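Local coordinates for protein design 2L4HC2_9 (Synthetic construct, PDB 5J73) that is a computationally designed helical hairpin that pairs with a second copy as a homodimer, its specificity intended to come from designed hydrogen-bond networks, at residues 8-11 and 12-16. Sequence-based numbering, arbitrary orientation.
Sequences DYII and EQIQR
Tyr-9 and Gln-13 meet one helical turn apart, with CG of Gln-13 over one face of the phenol ring, offset toward its rim. The glutamine bends at its second torsion (chi2 -58°), which carries the amide along the ring; its NE2 comes 3.9 Å from Tyr-9 CE1, the ring and amide planes 39° apart. With chi1 at 175° the tyrosine ring stands beside its own carbonyl carbon, which brings it alongside Gln-13. In the next pair the side chains meet carbon to carbon: CG2 of Ile-10 reaches CD1 of Ile-14 at 3.7 Å. Ile-11 and Gln-15 run side by side in the same direction, CG2 of Ile-11 4.0 Å from the amide carbon CD of Gln-15. Beneath these pairs an alpha-helical i to i+4 ladder sets the spacing, with Glu-12 N bonded to Asp-8 O at 2.8 Å and three more bonds following. Farther out, buried Ile-14 packs on Ala-72 and Leu-76 of helix 45-78 and on Ile-73 of the second subunit, while Ile-11 meets Ile-77 of that subunit. That packing, with Tyr-9 and Glu-12 exposed, is typical of an amphipathic helix in a four-helix bundle of two hairpins.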
loop_
_atom_site.group_PDB
_atom_site.type_symbol
_atom_site.label_atom_id
_atom_site.label_comp_id
_atom_site.label_asym_id
_atom_site.label_seq_id
_atom_site.Cartn_x
_atom_site.Cartn_y
_atom_site.Cartn_z
ATOM N N ASP A 8 -22.682 -7.349 13.145
ATOM C CA ASP A 8 -21.895 -8.442 12.588
ATOM C C ASP A 8 -21.749 -8.353 11.073
ATOM O O ASP A 8 -20.727 -8.759 10.522
ATOM C CB ASP A 8 -22.522 -9.784 12.968
ATOM C CG ASP A 8 -22.505 -10.031 14.464
ATOM O OD1 ASP A 8 -21.522 -9.634 15.124
ATOM O OD2 ASP A 8 -23.478 -10.617 14.983
ATOM N N TYR A 9 -22.762 -7.813 10.401
ATOM C CA TYR A 9 -22.714 -7.698 8.950
ATOM C C TYR A 9 -21.590 -6.758 8.553
ATOM O O TYR A 9 -20.805 -7.067 7.658
ATOM C CB TYR A 9 -24.049 -7.198 8.392
ATOM C CG TYR A 9 -24.035 -6.950 6.897
ATOM C CD1 TYR A 9 -23.908 -8.004 6.004
ATOM C CD2 TYR A 9 -24.154 -5.667 6.381
ATOM C CE1 TYR A 9 -23.895 -7.789 4.642
ATOM C CE2 TYR A 9 -24.142 -5.443 5.017
ATOM C CZ TYR A 9 -24.014 -6.510 4.153
ATOM O OH TYR A 9 -24.000 -6.305 2.792
ATOM N N ILE A 10 -21.501 -5.620 9.231
ATOM C CA ILE A 10 -20.439 -4.668 8.948
ATOM C C ILE A 10 -19.089 -5.268 9.304
ATOM O O ILE A 10 -18.144 -5.189 8.522
ATOM C CB ILE A 10 -20.635 -3.343 9.715
ATOM C CG1 ILE A 10 -21.903 -2.643 9.221
ATOM C CG2 ILE A 10 -19.411 -2.437 9.568
ATOM C CD1 ILE A 10 -22.325 -1.446 10.052
ATOM N N ILE A 11 -19.009 -5.863 10.487
ATOM C CA ILE A 11 -17.771 -6.470 10.949
ATOM C C ILE A 11 -17.293 -7.519 9.955
ATOM O O ILE A 11 -16.100 -7.617 9.678
ATOM C CB ILE A 11 -17.945 -7.087 12.342
ATOM C CG1 ILE A 11 -18.062 -5.970 13.372
ATOM C CG2 ILE A 11 -16.786 -8.023 12.691
ATOM C CD1 ILE A 11 -18.585 -6.427 14.680
ATOM N N GLU A 12 -18.227 -8.290 9.406
ATOM C CA GLU A 12 -17.879 -9.329 8.441
ATOM C C GLU A 12 -17.371 -8.735 7.131
ATOM O O GLU A 12 -16.426 -9.258 6.539
ATOM C CB GLU A 12 -19.080 -10.240 8.181
ATOM C CG GLU A 12 -19.376 -11.201 9.328
ATOM C CD GLU A 12 -20.716 -11.900 9.188
ATOM O OE1 GLU A 12 -21.562 -11.432 8.396
ATOM O OE2 GLU A 12 -20.923 -12.922 9.874
ATOM N N GLN A 13 -17.989 -7.649 6.677
ATOM C CA GLN A 13 -17.520 -6.963 5.478
ATOM C C GLN A 13 -16.098 -6.466 5.670
ATOM O O GLN A 13 -15.258 -6.598 4.779
ATOM C CB GLN A 13 -18.435 -5.789 5.126
ATOM C CG GLN A 13 -19.788 -6.185 4.572
ATOM C CD GLN A 13 -19.659 -7.030 3.321
ATOM O OE1 GLN A 13 -18.996 -6.634 2.362
ATOM N NE2 GLN A 13 -20.291 -8.195 3.320
ATOM N N ILE A 14 -15.830 -5.908 6.844
ATOM C CA ILE A 14 -14.504 -5.402 7.156
ATOM C C ILE A 14 -13.503 -6.555 7.171
ATOM O O ILE A 14 -12.451 -6.470 6.544
ATOM C CB ILE A 14 -14.505 -4.643 8.506
ATOM C CG1 ILE A 14 -15.293 -3.336 8.364
ATOM C CG2 ILE A 14 -13.084 -4.357 8.982
ATOM C CD1 ILE A 14 -15.717 -2.723 9.676
ATOM N N GLN A 15 -13.846 -7.646 7.849
ATOM C CA GLN A 15 -12.965 -8.810 7.901
ATOM C C GLN A 15 -12.734 -9.433 6.527
ATOM O O GLN A 15 -11.632 -9.892 6.229
ATOM C CB GLN A 15 -13.528 -9.868 8.851
ATOM C CG GLN A 15 -13.522 -9.460 10.313
ATOM C CD GLN A 15 -14.067 -10.543 11.220
ATOM O OE1 GLN A 15 -15.035 -11.224 10.881
ATOM N NE2 GLN A 15 -13.451 -10.707 12.384
ATOM N N ARG A 16 -13.768 -9.448 5.692
ATOM C CA ARG A 16 -13.638 -9.981 4.339
ATOM C C ARG A 16 -12.671 -9.134 3.506
ATOM O O ARG A 16 -11.840 -9.673 2.774
ATOM C CB ARG A 16 -15.009 -10.067 3.664
ATOM C CG ARG A 16 -14.991 -10.794 2.324
ATOM C CD ARG A 16 -16.365 -10.811 1.670
ATOM N NE ARG A 16 -16.858 -9.471 1.367
ATOM C CZ ARG A 16 -18.078 -9.210 0.908
ATOM N NH1 ARG A 16 -18.944 -10.197 0.705
ATOM N NH2 ARG A 16 -18.435 -7.957 0.658
#